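Local coordinates for protein mannose-6-phosphate isomerase (PDB 1QWR) that probably catalyses the interconversion of D-mannose 6-phosphate and D-fructose 6-phosphate as a zinc-dependent isomerase of the type 1 family, at residues T118-Y122 with L175-C179; P84-L90 with V184-N190; A130-H136 with L156-I162. All blocks are in the same frame, centred on the assembly; numbering follows the deposited sequence.

Contact 1. Residues T118-Y122 with L175-C179. With ZN (zinc ion), chain E.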
loop_
_atom_site.group_PDB
_atom_site.type_symbol
_atom_site.label_atom_id
_atom_site.label_comp_id
_atom_site.label_asym_id
_atom_site.label_seq_id
_atom_site.Cartn_x
_atom_site.Cartn_y
_atom_site.Cartn_z
ATOM N N THR A 118 1.773 6.978 -7.182
ATOM C CA THR A 118 0.682 6.230 -7.796
ATOM C C THR A 118 0.534 5.084 -6.777
ATOM O O THR A 118 1.530 4.645 -6.194
ATOM C CB THR A 118 1.108 5.703 -9.164
ATOM O OG1 THR A 118 1.006 6.781 -10.102
ATOM C CG2 THR A 118 0.211 4.533 -9.626
ATOM N N GLU A 119 -0.692 4.621 -6.536
ATOM C CA GLU A 119 -0.910 3.577 -5.541
ATOM C C GLU A 119 -2.171 2.782 -5.851
ATOM O O GLU A 119 -2.864 3.047 -6.828
ATOM C CB GLU A 119 -1.052 4.218 -4.159
ATOM C CG GLU A 119 -2.226 5.204 -4.131
ATOM C CD GLU A 119 -2.397 5.907 -2.809
ATOM O OE1 GLU A 119 -1.424 5.986 -2.045
ATOM O OE2 GLU A 119 -3.520 6.390 -2.539
ATOM N N CYS A 120 -2.446 1.781 -5.028
ATOM C CA CYS A 120 -3.646 0.985 -5.219
ATOM C C CYS A 120 -4.097 0.420 -3.873
ATOM O O CYS A 120 -3.310 0.318 -2.903
ATOM C CB CYS A 120 -3.397 -0.118 -6.257
ATOM S SG CYS A 120 -2.226 -1.381 -5.681
ATOM N N TRP A 121 -5.375 0.088 -3.804
ATOM C CA TRP A 121 -5.967 -0.409 -2.578
ATOM C C TRP A 121 -6.659 -1.741 -2.739
ATOM O O TRP A 121 -7.440 -1.933 -3.681
ATOM C CB TRP A 121 -7.035 0.557 -2.052
ATOM C CG TRP A 121 -6.577 1.922 -1.778
ATOM C CD1 TRP A 121 -5.399 2.297 -1.207
ATOM C CD2 TRP A 121 -7.316 3.127 -2.023
ATOM N NE1 TRP A 121 -5.356 3.665 -1.077
ATOM C CE2 TRP A 121 -6.520 4.198 -1.573
ATOM C CE3 TRP A 121 -8.575 3.400 -2.581
ATOM C CZ2 TRP A 121 -6.936 5.528 -1.660
ATOM C CZ3 TRP A 121 -8.997 4.728 -2.669
ATOM C CH2 TRP A 121 -8.179 5.776 -2.212
ATOM N N TYR A 122 -6.353 -2.663 -1.838
ATOM C CA TYR A 122 -7.061 -3.928 -1.813
ATOM C C TYR A 122 -7.841 -3.825 -0.516
ATOM O O TYR A 122 -7.259 -3.643 0.557
ATOM C CB TYR A 122 -6.135 -5.147 -1.722
ATOM C CG TYR A 122 -6.923 -6.399 -1.455
ATOM C CD1 TYR A 122 -7.717 -6.963 -2.460
ATOM C CD2 TYR A 122 -6.950 -6.989 -0.175
ATOM C CE1 TYR A 122 -8.524 -8.074 -2.200
ATOM C CE2 TYR A 122 -7.758 -8.109 0.092
ATOM C CZ TYR A 122 -8.547 -8.640 -0.928
ATOM O OH TYR A 122 -9.412 -9.696 -0.671
ATOM N N LEU A 175 -7.799 12.818 -7.193
ATOM C CA LEU A 175 -8.291 13.382 -5.939
ATOM C C LEU A 175 -8.990 12.218 -5.264
ATOM O O LEU A 175 -9.827 11.551 -5.876
ATOM C CB LEU A 175 -9.289 14.510 -6.212
ATOM C CG LEU A 175 -9.746 15.267 -4.970
ATOM C CD1 LEU A 175 -8.584 16.040 -4.363
ATOM C CD2 LEU A 175 -10.880 16.208 -5.370
ATOM N N HIS A 176 -8.655 11.955 -4.008
ATOM C CA HIS A 176 -9.252 10.806 -3.343
ATOM C C HIS A 176 -9.167 10.859 -1.823
ATOM O O HIS A 176 -8.596 11.783 -1.237
ATOM C CB HIS A 176 -8.538 9.534 -3.787
ATOM C CG HIS A 176 -7.103 9.486 -3.356
ATOM N ND1 HIS A 176 -6.111 10.215 -3.977
ATOM C CD2 HIS A 176 -6.512 8.880 -2.301
ATOM C CE1 HIS A 176 -4.978 10.062 -3.321
ATOM N NE2 HIS A 176 -5.196 9.259 -2.299
ATOM N N ALA A 177 -9.756 9.837 -1.205
ATOM C CA ALA A 177 -9.725 9.652 0.239
ATOM C C ALA A 177 -10.384 8.331 0.616
ATOM O O ALA A 177 -11.425 7.955 0.058
ATOM C CB ALA A 177 -10.444 10.784 0.954
ATOM N N LEU A 178 -9.748 7.603 1.525
ATOM C CA LEU A 178 -10.357 6.386 2.030
ATOM C C LEU A 178 -11.305 6.914 3.118
ATOM O O LEU A 178 -10.992 7.917 3.778
ATOM C CB LEU A 178 -9.300 5.472 2.658
ATOM C CG LEU A 178 -8.410 4.684 1.696
ATOM C CD1 LEU A 178 -7.292 4.003 2.473
ATOM C CD2 LEU A 178 -9.258 3.655 0.947
ATOM N N CYS A 179 -12.445 6.262 3.306
ATOM C CA CYS A 179 -13.397 6.709 4.312
ATOM C C CYS A 179 -13.558 5.719 5.467
ATOM O O CYS A 179 -13.161 4.553 5.368
ATOM C CB CYS A 179 -14.733 7.031 3.646
ATOM S SG CYS A 179 -14.583 8.391 2.423
HETATM ZN ZN ZN E . -3.578 8.082 -0.693
HETATM O O HOH W 1 -1.353 7.123 0.243
#
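The zinc site of this cupin-type isomerase draws Glu119 and His176 together from two strands whose axes come no closer than 10.6 Å, so side chains and the zinc span the distance. Glu119 OE2 binds the zinc at 2.5 Å, while Glu119 OE1 stays 3.3 Å from the metal, so the carboxylate is essentially monodentate. His176 NE2 binds the zinc at 2.6 Å, with the metal at the ring edge and in the ring plane. Glu119 OE2 and His176 NE2 approach to 3.3 Å as fellow ligands, not as a hydrogen bond; water 1 and His101 complete the site. Both ligand side chains place CG between the backbone N and the carbonyl carbon (chi1 59° and 65°), which sends them across to the metal. His176 ND1 donates to Thr174 O, fixing the imidazole's rotation. Trp121 lies beside the metal ligands: Leu178 CD2 makes a CH-pi contact 3.5 Å from the centroid of its six-membered ring, over the face, and His176 CD2 meets its edge 3.4 Å from Trp121 CZ2. The indole NE1 is held by Glu186 OE2. Strand 119-126 runs between strands 167-170 and 182-189, whereas strand 176-178 belongs to a separate sheet, as the edge partner of strand 131-136.

Contact 2. Residues P84-L90 with V184-N190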
loop_
_atom_site.group_PDB
_atom_site.type_symbol
_atom_site.label_atom_id
_atom_site.label_comp_id
_atom_site.label_asym_id
_atom_site.label_seq_id
_atom_site.Cartn_x
_atom_site.Cartn_y
_atom_site.Cartn_z
ATOM N N PRO A 84 11.824 0.764 -5.015
ATOM C CA PRO A 84 10.671 1.441 -5.601
ATOM C C PRO A 84 9.294 1.519 -4.995
ATOM O O PRO A 84 8.520 2.428 -5.345
ATOM C CB PRO A 84 10.623 0.829 -7.005
ATOM C CG PRO A 84 10.967 -0.595 -6.744
ATOM C CD PRO A 84 12.146 -0.482 -5.739
ATOM N N LEU A 85 8.975 0.587 -4.114
ATOM C CA LEU A 85 7.642 0.545 -3.562
ATOM C C LEU A 85 7.538 0.712 -2.054
ATOM O O LEU A 85 8.541 0.743 -1.340
ATOM C CB LEU A 85 6.998 -0.788 -3.992
ATOM C CG LEU A 85 6.902 -1.049 -5.512
ATOM C CD1 LEU A 85 6.382 -2.468 -5.767
ATOM C CD2 LEU A 85 5.966 -0.034 -6.163
ATOM N N LEU A 86 6.293 0.789 -1.587
ATOM C CA LEU A 86 5.989 0.913 -0.178
ATOM C C LEU A 86 4.648 0.233 0.036
ATOM O O LEU A 86 3.688 0.519 -0.676
ATOM C CB LEU A 86 5.934 2.385 0.217
ATOM C CG LEU A 86 5.294 2.770 1.556
ATOM C CD1 LEU A 86 6.072 2.138 2.715
ATOM C CD2 LEU A 86 5.319 4.316 1.656
ATOM N N THR A 87 4.596 -0.699 0.991
ATOM C CA THR A 87 3.364 -1.424 1.264
ATOM C C THR A 87 2.929 -1.151 2.690
ATOM O O THR A 87 3.723 -1.285 3.625
ATOM C CB THR A 87 3.568 -2.939 1.107
ATOM O OG1 THR A 87 4.071 -3.221 -0.208
ATOM C CG2 THR A 87 2.268 -3.683 1.323
ATOM N N LYS A 88 1.654 -0.821 2.846
ATOM C CA LYS A 88 1.094 -0.542 4.165
ATOM C C LYS A 88 -0.215 -1.261 4.421
ATOM O O LYS A 88 -0.927 -1.647 3.479
ATOM C CB LYS A 88 0.757 0.943 4.299
ATOM C CG LYS A 88 1.907 1.904 4.077
ATOM C CD LYS A 88 1.337 3.337 4.145
ATOM C CE LYS A 88 2.361 4.399 3.752
ATOM N NZ LYS A 88 1.731 5.744 3.917
ATOM N N LEU A 89 -0.509 -1.432 5.712
ATOM C CA LEU A 89 -1.800 -1.938 6.191
ATOM C C LEU A 89 -2.401 -0.672 6.820
ATOM O O LEU A 89 -1.730 -0.005 7.640
ATOM C CB LEU A 89 -1.631 -3.024 7.256
ATOM C CG LEU A 89 -1.412 -4.425 6.677
ATOM C CD1 LEU A 89 -1.092 -5.391 7.838
ATOM C CD2 LEU A 89 -2.668 -4.899 5.914
ATOM N N LEU A 90 -3.639 -0.326 6.438
ATOM C CA LEU A 90 -4.282 0.889 6.934
ATOM C C LEU A 90 -5.540 0.590 7.743
ATOM O O LEU A 90 -6.424 -0.129 7.274
ATOM C CB LEU A 90 -4.685 1.792 5.768
ATOM C CG LEU A 90 -3.610 2.128 4.729
ATOM C CD1 LEU A 90 -4.239 2.906 3.576
ATOM C CD2 LEU A 90 -2.510 2.927 5.382
ATOM N N VAL A 184 -7.349 -1.755 4.902
ATOM C CA VAL A 184 -6.752 -1.823 3.568
ATOM C C VAL A 184 -5.283 -2.217 3.446
ATOM O O VAL A 184 -4.475 -1.846 4.296
ATOM C CB VAL A 184 -6.895 -0.416 2.898
ATOM C CG1 VAL A 184 -6.382 -0.422 1.446
ATOM C CG2 VAL A 184 -8.329 0.027 2.950
ATOM N N LEU A 185 -4.953 -2.956 2.384
ATOM C CA LEU A 185 -3.554 -3.278 2.073
ATOM C C LEU A 185 -3.284 -2.324 0.885
ATOM O O LEU A 185 -3.817 -2.501 -0.224
ATOM C CB LEU A 185 -3.376 -4.746 1.662
ATOM C CG LEU A 185 -1.940 -5.293 1.459
ATOM C CD1 LEU A 185 -1.254 -4.573 0.311
ATOM C CD2 LEU A 185 -1.139 -5.131 2.726
ATOM N N GLU A 186 -2.450 -1.309 1.138
ATOM C CA GLU A 186 -2.116 -0.287 0.166
ATOM C C GLU A 186 -0.716 -0.484 -0.407
ATOM O O GLU A 186 0.267 -0.503 0.333
ATOM C CB GLU A 186 -2.198 1.080 0.844
ATOM C CG GLU A 186 -2.068 2.291 -0.072
ATOM C CD GLU A 186 -2.135 3.570 0.729
ATOM O OE1 GLU A 186 -1.250 3.764 1.586
ATOM O OE2 GLU A 186 -3.083 4.369 0.526
ATOM N N THR A 187 -0.629 -0.643 -1.720
ATOM C CA THR A 187 0.678 -0.816 -2.350
ATOM C C THR A 187 0.917 0.486 -3.109
ATOM O O THR A 187 0.067 0.919 -3.863
ATOM C CB THR A 187 0.686 -2.052 -3.280
ATOM O OG1 THR A 187 0.394 -3.230 -2.499
ATOM C CG2 THR A 187 2.080 -2.244 -3.919
ATOM N N GLN A 188 2.058 1.129 -2.877
ATOM C CA GLN A 188 2.310 2.422 -3.516
ATOM C C GLN A 188 3.789 2.608 -3.880
ATOM O O GLN A 188 4.627 1.766 -3.552
ATOM C CB GLN A 188 1.859 3.517 -2.541
ATOM C CG GLN A 188 2.720 3.615 -1.262
ATOM C CD GLN A 188 1.875 3.781 0.011
ATOM O OE1 GLN A 188 1.330 2.804 0.558
ATOM N NE2 GLN A 188 1.754 5.010 0.474
ATOM N N GLN A 189 4.115 3.683 -4.598
ATOM C CA GLN A 189 5.516 3.945 -4.892
ATOM C C GLN A 189 6.085 4.367 -3.543
ATOM O O GLN A 189 5.339 4.812 -2.670
ATOM C CB GLN A 189 5.690 5.122 -5.846
ATOM C CG GLN A 189 5.135 4.875 -7.225
ATOM C CD GLN A 189 5.419 6.043 -8.126
ATOM O OE1 GLN A 189 6.542 6.211 -8.625
ATOM N NE2 GLN A 189 4.423 6.878 -8.322
ATOM N N ASN A 190 7.407 4.257 -3.411
ATOM C CA ASN A 190 8.156 4.630 -2.192
ATOM C C ASN A 190 8.203 6.169 -2.095
ATOM O O ASN A 190 9.114 6.839 -2.594
ATOM C CB ASN A 190 9.555 4.019 -2.309
ATOM C CG ASN A 190 10.469 4.415 -1.163
ATOM O OD1 ASN A 190 10.022 4.923 -0.129
ATOM N ND2 ASN A 190 11.761 4.170 -1.342
HETATM O O HOH W 2 2.492 -4.844 -1.779
HETATM O O HOH W 3 -0.582 6.126 2.618
#
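Leu86 and Gln188 exchange two backbone hydrogen bonds, both 2.8 Å between N and O, and the pairs Lys88 with Glu186 and Leu90 with Val184 also exchange two bonds each. A seventh bond runs from Asn190 N to Pro84 O, where the strands part. Between these pairs, Thr87 faces Thr187 across a non-hydrogen-bonded position, and water 2 joins their hydroxyls, 2.8 Å from Thr87 OG1 and 2.7 Å from Thr187 OG1. The pairing is antiparallel, in the beta core of the cupin fold, with strand 38-44 beyond one strand and strand 119-126 beyond the other. On the face carrying Leu86, Lys88 and Leu90, the extended Lys88 lies alongside Glu186. Water 3 accepts from Lys88 NZ and donates to Glu186 OE1, 2.7 Å from the latter; NZ also has a salt bridge to Glu40. Glu186 OE2, satisfied by Trp121, lies 3.6 Å from Leu90 CD1. Gln188 CG rests 3.7 Å from Leu86 CB, and the rest of its chain crosses Lys88 at about a right angle. Replacing Gln188 by an alanine would probably open a gap beside Leu86 CB and take away the chain that crosses Lys88.

Contact 3. Residues A130-H136 with L156-I162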
loop_
_atom_site.group_PDB
_atom_site.type_symbol
_atom_site.label_atom_id
_atom_site.label_comp_id
_atom_site.label_asym_id
_atom_site.label_seq_id
_atom_site.Cartn_x
_atom_site.Cartn_y
_atom_site.Cartn_z
ATOM N N ALA A 130 -19.580 1.110 3.767
ATOM C CA ALA A 130 -18.316 1.788 3.497
ATOM C C ALA A 130 -18.219 2.377 2.090
ATOM O O ALA A 130 -18.778 1.847 1.123
ATOM C CB ALA A 130 -17.137 0.818 3.744
ATOM N N GLU A 131 -17.494 3.485 1.986
ATOM C CA GLU A 131 -17.279 4.148 0.712
ATOM C C GLU A 131 -15.854 4.678 0.643
ATOM O O GLU A 131 -15.101 4.655 1.617
ATOM C CB GLU A 131 -18.172 5.381 0.556
ATOM C CG GLU A 131 -19.649 5.214 0.761
ATOM C CD GLU A 131 -20.361 6.557 0.607
ATOM O OE1 GLU A 131 -20.054 7.486 1.393
ATOM O OE2 GLU A 131 -21.208 6.686 -0.304
ATOM N N ILE A 132 -15.515 5.176 -0.536
ATOM C CA ILE A 132 -14.244 5.841 -0.769
ATOM C C ILE A 132 -14.588 7.052 -1.645
ATOM O O ILE A 132 -15.625 7.069 -2.320
ATOM C CB ILE A 132 -13.217 4.957 -1.522
ATOM C CG1 ILE A 132 -13.740 4.591 -2.904
ATOM C CG2 ILE A 132 -12.890 3.731 -0.675
ATOM C CD1 ILE A 132 -12.690 3.916 -3.812
ATOM N N ILE A 133 -13.730 8.062 -1.600
ATOM C CA ILE A 133 -13.881 9.245 -2.437
ATOM C C ILE A 133 -12.854 8.992 -3.528
ATOM O O ILE A 133 -11.679 8.738 -3.235
ATOM C CB ILE A 133 -13.528 10.523 -1.664
ATOM C CG1 ILE A 133 -14.579 10.765 -0.585
ATOM C CG2 ILE A 133 -13.458 11.711 -2.616
ATOM C CD1 ILE A 133 -14.183 11.812 0.438
ATOM N N TYR A 134 -13.299 9.037 -4.780
ATOM C CA TYR A 134 -12.426 8.770 -5.921
ATOM C C TYR A 134 -12.852 9.607 -7.128
ATOM O O TYR A 134 -13.860 9.296 -7.778
ATOM C CB TYR A 134 -12.514 7.283 -6.296
ATOM C CG TYR A 134 -11.528 6.818 -7.348
ATOM C CD1 TYR A 134 -10.360 6.142 -6.988
ATOM C CD2 TYR A 134 -11.780 7.011 -8.708
ATOM C CE1 TYR A 134 -9.476 5.669 -7.957
ATOM C CE2 TYR A 134 -10.904 6.540 -9.687
ATOM C CZ TYR A 134 -9.756 5.868 -9.303
ATOM O OH TYR A 134 -8.902 5.386 -10.257
ATOM N N GLY A 135 -12.073 10.641 -7.433
ATOM C CA GLY A 135 -12.382 11.493 -8.567
ATOM C C GLY A 135 -13.256 12.671 -8.184
ATOM O O GLY A 135 -13.663 12.802 -7.024
ATOM N N HIS A 136 -13.565 13.515 -9.169
ATOM C CA HIS A 136 -14.372 14.707 -8.926
ATOM C C HIS A 136 -15.109 15.132 -10.192
ATOM O O HIS A 136 -14.898 14.574 -11.264
ATOM C CB HIS A 136 -13.479 15.849 -8.465
ATOM C CG HIS A 136 -12.519 16.302 -9.516
ATOM N ND1 HIS A 136 -11.279 15.725 -9.694
ATOM C CD2 HIS A 136 -12.657 17.216 -10.504
ATOM C CE1 HIS A 136 -10.697 16.262 -10.753
ATOM N NE2 HIS A 136 -11.514 17.167 -11.262
ATOM N N LEU A 156 -18.810 18.330 -5.770
ATOM C CA LEU A 156 -17.483 18.073 -6.331
ATOM C C LEU A 156 -16.992 16.634 -6.312
ATOM O O LEU A 156 -16.617 16.087 -7.344
ATOM C CB LEU A 156 -16.434 18.927 -5.616
ATOM C CG LEU A 156 -14.998 18.679 -6.099
ATOM C CD1 LEU A 156 -14.864 19.062 -7.580
ATOM C CD2 LEU A 156 -14.025 19.471 -5.237
ATOM N N LEU A 157 -16.986 16.033 -5.129
ATOM C CA LEU A 157 -16.475 14.673 -4.964
ATOM C C LEU A 157 -17.321 13.572 -5.568
ATOM O O LEU A 157 -18.546 13.662 -5.620
ATOM C CB LEU A 157 -16.276 14.367 -3.482
ATOM C CG LEU A 157 -15.484 15.370 -2.644
ATOM C CD1 LEU A 157 -15.422 14.861 -1.215
ATOM C CD2 LEU A 157 -14.089 15.573 -3.220
ATOM N N ARG A 158 -16.647 12.528 -6.035
ATOM C CA ARG A 158 -17.321 11.367 -6.587
ATOM C C ARG A 158 -17.065 10.268 -5.557
ATOM O O ARG A 158 -15.961 10.141 -5.016
ATOM C CB ARG A 158 -16.744 10.988 -7.957
ATOM C CG ARG A 158 -17.061 11.994 -9.054
ATOM C CD ARG A 158 -16.308 11.686 -10.344
ATOM N NE ARG A 158 -16.654 10.394 -10.940
ATOM C CZ ARG A 158 -17.781 10.144 -11.601
ATOM N NH1 ARG A 158 -18.691 11.099 -11.759
ATOM N NH2 ARG A 158 -17.990 8.939 -12.123
ATOM N N ARG A 159 -18.093 9.484 -5.267
ATOM C CA ARG A 159 -17.963 8.436 -4.271
ATOM C C ARG A 159 -18.273 7.066 -4.840
ATOM O O ARG A 159 -19.082 6.933 -5.749
ATOM C CB ARG A 159 -18.872 8.747 -3.083
ATOM C CG ARG A 159 -18.479 10.017 -2.335
ATOM C CD ARG A 159 -19.527 10.425 -1.310
ATOM N NE ARG A 159 -19.028 11.431 -0.367
ATOM C CZ ARG A 159 -18.379 11.154 0.762
ATOM N NH1 ARG A 159 -18.139 9.894 1.113
ATOM N NH2 ARG A 159 -17.978 12.138 1.555
ATOM N N ILE A 160 -17.602 6.050 -4.307
ATOM C CA ILE A 160 -17.793 4.682 -4.760
ATOM C C ILE A 160 -18.056 3.808 -3.552
ATOM O O ILE A 160 -17.341 3.893 -2.557
ATOM C CB ILE A 160 -16.544 4.152 -5.485
ATOM C CG1 ILE A 160 -16.244 5.026 -6.710
ATOM C CG2 ILE A 160 -16.760 2.697 -5.890
ATOM C CD1 ILE A 160 -15.024 4.569 -7.509
ATOM N N LYS A 161 -19.096 2.982 -3.647
ATOM C CA LYS A 161 -19.471 2.080 -2.572
ATOM C C LYS A 161 -18.542 0.879 -2.674
ATOM O O LYS A 161 -18.406 0.289 -3.741
ATOM C CB LYS A 161 -20.926 1.629 -2.739
ATOM C CG LYS A 161 -21.638 1.426 -1.420
ATOM C CD LYS A 161 -20.870 0.460 -0.541
ATOM C CE LYS A 161 -21.408 0.445 0.866
ATOM N NZ LYS A 161 -20.431 -0.191 1.775
ATOM N N ILE A 162 -17.918 0.513 -1.562
ATOM C CA ILE A 162 -16.973 -0.603 -1.569
ATOM C C ILE A 162 -17.383 -1.791 -0.714
ATOM O O ILE A 162 -18.226 -1.673 0.170
ATOM C CB ILE A 162 -15.588 -0.145 -1.076
ATOM C CG1 ILE A 162 -15.685 0.302 0.383
ATOM C CG2 ILE A 162 -15.079 0.997 -1.958
ATOM C CD1 ILE A 162 -14.324 0.487 1.084
HETATM O O HOH W 4 -15.497 7.839 -9.871
#
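Arg158 O receives the N-H of Tyr134 at 2.9 Å, and Ile133 CA also points its hydrogen at the same oxygen. One residue further along, the pairing slips: Arg158 N turns to Gly135 O, a longer bond from above the carbonyl plane, because a beta bulge shifts the register by one between Ile133 and His136. Gly135 has a backbone (phi 91°) at which a CB would collide with the preceding carbonyl oxygen, a conformation that by itself favours glycine. Near the bulge, His136 N is buried with no partner in the model. Arg158 CD lies 3.3 Å from His136 O, and the bend at chi3 (62°) turns NE to water 4, which accepts from Arg158 NE and lies 3.0 Å from Tyr134 O. Ahead of the bulge, Ile132 and Ile160 exchange regular backbone bonds, and Ile162 N reaches Ala130 O.

On the face of Glu131 and Arg159, a salt bridge joins Glu131 OE1 to Arg159 NH1 at 3.1 Å, with carboxylate and guanidinium planes nearly parallel. Ile133 CG1 lies over the centre of one face of the Arg159 guanidinium, 4.0 Å from its plane, while Ile133 CD1 meets Leu157 CD1 at 3.7 Å. On the side of Ile132 and Ile160 the contacts are mainly aliphatic: neighbouring Ile162 CG2 touches Ile132 CG2 at 3.7 Å, and neighbouring Tyr134 CB lies 3.9 Å from Ile160 CD1. Tyr168 and Trp121 pack here, and Tyr134 OH bonds to Tyr169 O. The antiparallel pair, connected through helices 141-149 and 153-156, is thus two-sided: Ile132 and Ile160 turn to the neighbouring strands, while the arginine and glutamate lie on the more exposed side, where buried Ile133 backs their ion pair.

How the contacts relate
Contacts 1 and 2 are buried near the middle of the chain; contact 3, about 19 Å from the chain centre, is mostly buried but has an exposed rim of arginines and a lysine. Strand 119-126 of contact 1 and strand 182-189 of contact 2 are neighbours. Contacts 1 and 3 meet through Ala177 and Ile133, whose backbones bond between strands 176-178 and 131-136. Contact 1 thus spans from the larger beta assembly to the three-stranded sheet, by metal and side chains without cross-strand bonds. Contacts 2 and 3 are antiparallel pairings, one regular with buried polar groups and waters, the other bulged, with a surface ion pair.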